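Local coordinates for protein phenol hydroxylase component phN (Pseudomonas stutzeri, PDB 3U52) that probably serves as the diiron-containing hydroxylase component of a multicomponent monooxygenase that hydroxylates phenol, at residues R260-W265 / R316-Q321; W265-F270 / D322-A327. All coordinates share one frame; numbering follows the deposited sequence.

Contact 1: residues R260-W265 / R316-Q321; sequences RWIDKW and RPPKYQ
Asp263, on helix 254-283, is gripped by the loop that leads into helix 321-327, and this is the tightly packed part of the contact. Arg316 takes the carboxylate end-on: Arg316 NH2 donates to the syn lone pair of Asp263 OD1 at 2.6 Å, and Arg316 NH1 to Asp263 OD2 at 2.9 Å. The two flat groups lie only 11° from coplanar. Lys319 N reaches Asp263 OD2 from above the carboxylate plane, at 2.9 Å, with a nearly straight N-H...O angle of 166°. Arg316 NH1 also donates to Pro317 O, which ties the guanidinium back to its own loop.

Beside this grip, buried Ile262 sets CG2, anti to its backbone N, against Pro318 CG at 3.8 Å, and Phe307 of helix 291-310 touches both residues. The solvent side is looser: Arg316 is exposed, and Lys319 lays CB on Asp263 CG at 3.7 Å but sends NZ off to a salt bridge with Asp438. A water bridges the two backbones, donating to Asp263 O and Lys319 O.

Pro318 to Gln321 form a type II turn, with Tyr320 at the N-cap of helix 321-327. With an alanine in place of Asp263, the Arg316 guanidinium would probably lose its charge partner and Lys319 N its acceptor, leaving the arginine held by Pro317 O alone among the bonds described. Three N-H bonds on one buried carboxylate imply that Asp263 is probably ionised, its charge matched by Arg316.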
loop_
_atom_site.group_PDB
_atom_site.type_symbol
_atom_site.label_atom_id
_atom_site.label_comp_id
_atom_site.label_asym_id
_atom_site.label_seq_id
_atom_site.Cartn_x
_atom_site.Cartn_y
_atom_site.Cartn_z
ATOM N N ARG A 260 29.355 2.442 -35.401
ATOM C CA ARG A 260 28.607 3.571 -35.931
ATOM C C ARG A 260 27.315 3.824 -35.140
ATOM O O ARG A 260 26.945 4.985 -34.933
ATOM C CB ARG A 260 28.229 3.354 -37.404
ATOM C CG ARG A 260 29.384 3.579 -38.393
ATOM C CD ARG A 260 28.925 3.233 -39.846
ATOM N NE ARG A 260 29.956 2.379 -40.453
ATOM C CZ ARG A 260 29.759 1.205 -41.037
ATOM N NH1 ARG A 260 28.541 0.701 -41.198
ATOM N NH2 ARG A 260 30.812 0.558 -41.501
ATOM N N TRP A 261 26.595 2.760 -34.777
ATOM C CA TRP A 261 25.381 2.934 -33.935
ATOM C C TRP A 261 25.706 3.495 -32.571
ATOM O O TRP A 261 24.944 4.278 -32.053
ATOM C CB TRP A 261 24.573 1.643 -33.743
ATOM C CG TRP A 261 23.952 1.149 -35.020
ATOM C CD1 TRP A 261 23.609 1.895 -36.111
ATOM C CD2 TRP A 261 23.551 -0.188 -35.297
ATOM N NE1 TRP A 261 23.049 1.087 -37.078
ATOM C CE2 TRP A 261 22.992 -0.196 -36.600
ATOM C CE3 TRP A 261 23.604 -1.386 -34.563
ATOM C CZ2 TRP A 261 22.466 -1.368 -37.200
ATOM C CZ3 TRP A 261 23.099 -2.556 -35.168
ATOM C CH2 TRP A 261 22.555 -2.525 -36.473
ATOM N N ILE A 262 26.813 3.060 -31.970
ATOM C CA ILE A 262 27.220 3.608 -30.663
ATOM C C ILE A 262 27.494 5.127 -30.853
ATOM O O ILE A 262 27.032 5.951 -30.078
ATOM C CB ILE A 262 28.440 2.848 -30.100
ATOM C CG1 ILE A 262 28.041 1.449 -29.558
ATOM C CG2 ILE A 262 29.179 3.645 -29.049
ATOM C CD1 ILE A 262 29.236 0.565 -29.180
ATOM N N ASP A 263 28.248 5.495 -31.875
ATOM C CA ASP A 263 28.530 6.918 -32.120
ATOM C C ASP A 263 27.242 7.733 -32.329
ATOM O O ASP A 263 27.092 8.811 -31.727
ATOM C CB ASP A 263 29.403 7.063 -33.358
ATOM C CG ASP A 263 30.839 6.547 -33.167
ATOM O OD1 ASP A 263 31.506 6.327 -34.217
ATOM O OD2 ASP A 263 31.332 6.340 -32.028
ATOM N N LYS A 264 26.324 7.227 -33.168
ATOM C CA LYS A 264 25.001 7.906 -33.421
ATOM C C LYS A 264 24.121 8.038 -32.139
ATOM O O LYS A 264 23.627 9.131 -31.793
ATOM C CB LYS A 264 24.211 7.133 -34.471
ATOM C CG LYS A 264 22.802 7.685 -34.734
ATOM C CD LYS A 264 22.054 6.820 -35.750
ATOM C CE LYS A 264 20.595 7.197 -35.640
ATOM N NZ LYS A 264 19.816 6.416 -36.693
ATOM N N TRP A 265 23.977 6.944 -31.399
ATOM C CA TRP A 265 23.016 6.931 -30.318
ATOM C C TRP A 265 23.610 7.517 -29.060
ATOM O O TRP A 265 22.892 8.042 -28.246
ATOM C CB TRP A 265 22.478 5.489 -30.101
ATOM C CG TRP A 265 21.511 5.224 -31.252
ATOM C CD1 TRP A 265 21.735 4.449 -32.341
ATOM C CD2 TRP A 265 20.216 5.848 -31.456
ATOM N NE1 TRP A 265 20.661 4.530 -33.214
ATOM C CE2 TRP A 265 19.705 5.352 -32.664
ATOM C CE3 TRP A 265 19.423 6.721 -30.688
ATOM C CZ2 TRP A 265 18.419 5.727 -33.169
ATOM C CZ3 TRP A 265 18.142 7.117 -31.192
ATOM C CH2 TRP A 265 17.672 6.610 -32.417
ATOM N N ARG A 316 35.763 1.317 -29.834
ATOM C CA ARG A 316 36.366 2.498 -29.161
ATOM C C ARG A 316 35.240 3.337 -28.523
ATOM O O ARG A 316 34.068 3.132 -28.839
ATOM C CB ARG A 316 37.183 3.349 -30.139
ATOM C CG ARG A 316 36.371 3.748 -31.366
ATOM C CD ARG A 316 36.823 4.990 -32.103
ATOM N NE ARG A 316 35.989 5.191 -33.291
ATOM C CZ ARG A 316 34.770 5.739 -33.268
ATOM N NH1 ARG A 316 34.249 6.166 -32.119
ATOM N NH2 ARG A 316 34.068 5.866 -34.383
ATOM N N PRO A 317 35.595 4.267 -27.603
ATOM C CA PRO A 317 34.533 5.099 -26.996
ATOM C C PRO A 317 33.818 5.937 -28.065
ATOM O O PRO A 317 34.389 6.200 -29.181
ATOM C CB PRO A 317 35.287 5.978 -25.970
ATOM C CG PRO A 317 36.675 5.394 -25.855
ATOM C CD PRO A 317 36.957 4.580 -27.079
ATOM N N PRO A 318 32.575 6.388 -27.773
ATOM C CA PRO A 318 31.847 7.154 -28.809
ATOM C C PRO A 318 32.559 8.421 -29.311
ATOM O O PRO A 318 33.218 9.148 -28.548
ATOM C CB PRO A 318 30.504 7.535 -28.122
ATOM C CG PRO A 318 30.413 6.633 -26.961
ATOM C CD PRO A 318 31.782 6.245 -26.527
ATOM N N LYS A 319 32.422 8.657 -30.605
ATOM C CA LYS A 319 32.927 9.876 -31.260
ATOM C C LYS A 319 32.304 11.125 -30.608
ATOM O O LYS A 319 31.111 11.134 -30.271
ATOM C CB LYS A 319 32.545 9.750 -32.746
ATOM C CG LYS A 319 33.130 10.737 -33.685
ATOM C CD LYS A 319 32.912 10.263 -35.113
ATOM C CE LYS A 319 31.440 10.199 -35.430
ATOM N NZ LYS A 319 31.192 10.045 -36.887
ATOM N N TYR A 320 33.110 12.177 -30.417
ATOM C CA TYR A 320 32.687 13.411 -29.726
ATOM C C TYR A 320 32.345 13.251 -28.234
ATOM O O TYR A 320 31.782 14.172 -27.679
ATOM C CB TYR A 320 31.531 14.194 -30.435
ATOM C CG TYR A 320 31.776 14.378 -31.914
ATOM C CD1 TYR A 320 30.973 13.745 -32.857
ATOM C CD2 TYR A 320 32.850 15.134 -32.365
ATOM C CE1 TYR A 320 31.255 13.857 -34.214
ATOM C CE2 TYR A 320 33.114 15.272 -33.708
ATOM C CZ TYR A 320 32.334 14.635 -34.620
ATOM O OH TYR A 320 32.631 14.805 -35.963
ATOM N N GLN A 321 32.697 12.148 -27.574
ATOM C CA GLN A 321 32.380 12.093 -26.144
ATOM C C GLN A 321 33.124 13.224 -25.422
ATOM O O GLN A 321 32.595 13.752 -24.469
ATOM C CB GLN A 321 32.654 10.718 -25.499
ATOM C CG GLN A 321 34.112 10.434 -25.272
ATOM C CD GLN A 321 34.379 9.265 -24.353
ATOM O OE1 GLN A 321 33.470 8.584 -23.867
ATOM N NE2 GLN A 321 35.653 9.012 -24.119
HETATM O O HOH W 1 28.843 10.737 -31.947
#

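Contact 2: residues W265-F270 / D322-A327; sequences WFWRGF and DVANDA
Phe270 and Ala324 meet where two nearly parallel helices of this largely helical hydroxylase subunit, 254-283 and 321-327, run side by side. Their local axes come within 11.4 Å at an angle of 19°; aromatic rings from the longer helix span the gap to small side chains on the shorter one.

The Phe270 side chain makes the fit plain from CB outward. From CB the ring is carried out with CG anti to the backbone N (chi1 169°), toward the other helix. Phe270 CG lies 4.0 Å from Ala324 CB, and CD1 and CD2 are about equally near that methyl, while CD2 also rests over one face of the Trp267 indole. CE1 and CE2 lie under the same methyl, because Ala324 CB stands almost over the ring centre, 3.6 Å from the Phe270 centroid and 7° off the normal, a CH-pi contact. At the tip, Phe270 CZ reaches Ala324 CA at 3.6 Å and meets Ala327 CB edge-on.

The Ala324 methyl is shared: Phe266 brings its ring edge to it, Phe266 CZ to Ala324 CB at 3.7 Å. Beyond the interface, Trp295 of helix 291-310 packs on Phe266, Phe270 and Ala324, a bound xenon touches Phe266, and Trp267 lies against Cys436 of the zinc site. No hydrogen bond crosses between the segments. On the Val323 side, Trp267 CH2 points its ring edge at Val323 CG1, 4.0 Å away.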
loop_
_atom_site.group_PDB
_atom_site.type_symbol
_atom_site.label_atom_id
_atom_site.label_comp_id
_atom_site.label_asym_id
_atom_site.label_seq_id
_atom_site.Cartn_x
_atom_site.Cartn_y
_atom_site.Cartn_z
ATOM N N TRP A 265 23.977 6.944 -31.399
ATOM C CA TRP A 265 23.016 6.931 -30.318
ATOM C C TRP A 265 23.610 7.517 -29.060
ATOM O O TRP A 265 22.892 8.042 -28.246
ATOM C CB TRP A 265 22.478 5.489 -30.101
ATOM C CG TRP A 265 21.511 5.224 -31.252
ATOM C CD1 TRP A 265 21.735 4.449 -32.341
ATOM C CD2 TRP A 265 20.216 5.848 -31.456
ATOM N NE1 TRP A 265 20.661 4.530 -33.214
ATOM C CE2 TRP A 265 19.705 5.352 -32.664
ATOM C CE3 TRP A 265 19.423 6.721 -30.688
ATOM C CZ2 TRP A 265 18.419 5.727 -33.169
ATOM C CZ3 TRP A 265 18.142 7.117 -31.192
ATOM C CH2 TRP A 265 17.672 6.610 -32.417
ATOM N N PHE A 266 24.926 7.403 -28.886
ATOM C CA PHE A 266 25.569 8.235 -27.862
ATOM C C PHE A 266 25.171 9.674 -28.082
ATOM O O PHE A 266 24.748 10.356 -27.118
ATOM C CB PHE A 266 27.117 8.173 -27.866
ATOM C CG PHE A 266 27.732 9.203 -26.960
ATOM C CD1 PHE A 266 28.342 10.347 -27.490
ATOM C CD2 PHE A 266 27.612 9.058 -25.558
ATOM C CE1 PHE A 266 28.857 11.332 -26.650
ATOM C CE2 PHE A 266 28.176 10.047 -24.698
ATOM C CZ PHE A 266 28.753 11.192 -25.262
ATOM N N TRP A 267 25.324 10.152 -29.316
ATOM C CA TRP A 267 25.186 11.576 -29.584
ATOM C C TRP A 267 23.710 12.025 -29.523
ATOM O O TRP A 267 23.383 13.007 -28.880
ATOM C CB TRP A 267 25.910 12.020 -30.866
ATOM C CG TRP A 267 25.854 13.530 -30.944
ATOM C CD1 TRP A 267 24.995 14.282 -31.679
ATOM C CD2 TRP A 267 26.704 14.455 -30.250
ATOM N NE1 TRP A 267 25.234 15.607 -31.461
ATOM C CE2 TRP A 267 26.271 15.744 -30.579
ATOM C CE3 TRP A 267 27.771 14.309 -29.355
ATOM C CZ2 TRP A 267 26.885 16.919 -30.058
ATOM C CZ3 TRP A 267 28.389 15.468 -28.841
ATOM C CH2 TRP A 267 27.947 16.744 -29.196
ATOM N N ARG A 268 22.805 11.246 -30.119
ATOM C CA ARG A 268 21.368 11.493 -29.938
ATOM C C ARG A 268 20.887 11.414 -28.463
ATOM O O ARG A 268 20.057 12.217 -28.035
ATOM C CB ARG A 268 20.536 10.530 -30.822
ATOM C CG ARG A 268 20.623 10.887 -32.331
ATOM C CD ARG A 268 19.223 10.690 -33.050
ATOM N NE ARG A 268 18.270 11.704 -32.598
ATOM C CZ ARG A 268 17.192 12.079 -33.271
ATOM N NH1 ARG A 268 16.900 11.509 -34.420
ATOM N NH2 ARG A 268 16.381 13.008 -32.779
ATOM N N GLY A 269 21.412 10.445 -27.713
ATOM C CA GLY A 269 21.076 10.289 -26.312
ATOM C C GLY A 269 21.603 11.478 -25.518
ATOM O O GLY A 269 20.897 12.023 -24.661
ATOM N N PHE A 270 22.815 11.928 -25.831
ATOM C CA PHE A 270 23.364 13.125 -25.159
ATOM C C PHE A 270 22.463 14.392 -25.393
ATOM O O PHE A 270 22.179 15.182 -24.464
ATOM C CB PHE A 270 24.816 13.365 -25.671
ATOM C CG PHE A 270 25.386 14.683 -25.262
ATOM C CD1 PHE A 270 25.458 15.041 -23.927
ATOM C CD2 PHE A 270 25.864 15.565 -26.221
ATOM C CE1 PHE A 270 26.035 16.293 -23.552
ATOM C CE2 PHE A 270 26.427 16.791 -25.855
ATOM C CZ PHE A 270 26.501 17.141 -24.520
ATOM N N ASP A 322 34.315 13.627 -25.914
ATOM C CA ASP A 322 35.043 14.805 -25.358
ATOM C C ASP A 322 34.292 16.129 -25.398
ATOM O O ASP A 322 34.428 16.962 -24.502
ATOM C CB ASP A 322 36.418 15.028 -26.021
ATOM C CG ASP A 322 36.365 15.104 -27.601
ATOM O OD1 ASP A 322 35.931 14.111 -28.329
ATOM O OD2 ASP A 322 36.845 16.158 -28.124
ATOM N N VAL A 323 33.546 16.333 -26.480
ATOM C CA VAL A 323 32.738 17.526 -26.648
ATOM C C VAL A 323 31.641 17.492 -25.570
ATOM O O VAL A 323 31.332 18.519 -24.979
ATOM C CB VAL A 323 32.142 17.598 -28.087
ATOM C CG1 VAL A 323 31.219 18.745 -28.211
ATOM C CG2 VAL A 323 33.245 17.704 -29.162
ATOM N N ALA A 324 31.051 16.313 -25.324
ATOM C CA ALA A 324 29.958 16.158 -24.352
ATOM C C ALA A 324 30.506 16.339 -22.917
ATOM O O ALA A 324 29.856 16.977 -22.048
ATOM C CB ALA A 324 29.306 14.788 -24.526
ATOM N N ASN A 325 31.687 15.772 -22.652
ATOM C CA ASN A 325 32.349 15.947 -21.304
ATOM C C ASN A 325 32.571 17.414 -20.993
ATOM O O ASN A 325 32.188 17.879 -19.944
ATOM C CB ASN A 325 33.667 15.165 -21.191
ATOM C CG ASN A 325 33.452 13.685 -21.334
ATOM O OD1 ASN A 325 32.302 13.205 -21.290
ATOM N ND2 ASN A 325 34.541 12.934 -21.517
ATOM N N ASP A 326 33.115 18.151 -21.960
ATOM C CA ASP A 326 33.261 19.593 -21.861
ATOM C C ASP A 326 31.936 20.413 -21.772
ATOM O O ASP A 326 31.895 21.410 -21.075
ATOM C CB ASP A 326 34.081 20.109 -23.046
ATOM C CG ASP A 326 34.409 21.585 -22.901
ATOM O OD1 ASP A 326 35.347 21.896 -22.126
ATOM O OD2 ASP A 326 33.721 22.439 -23.543
ATOM N N ALA A 327 30.851 19.978 -22.441
ATOM C CA ALA A 327 29.575 20.724 -22.407
ATOM C C ALA A 327 28.886 20.661 -21.043
ATOM O O ALA A 327 27.975 21.438 -20.771
ATOM C CB ALA A 327 28.585 20.235 -23.510
#

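In the fold
Both contacts set helix 254-283 against one continuous piece of chain, the loop 316-320 and the helix 321-327 that follows, and their centres lie 9 Å apart. Contact 1 is partly buried and mixes charge, a backbone N-H donor, a water and a little apolar packing; contact 2 sits deeper, is wholly apolar, and uses aromatic rings against alanine and valine. The change follows the chain inward, from an exposed arginine to a buried methyl. They join directly: Phe266 of contact 2 packs on Pro318 and Gln321 of contact 1, and Trp267 on Tyr320. Helix 291-310 backs both.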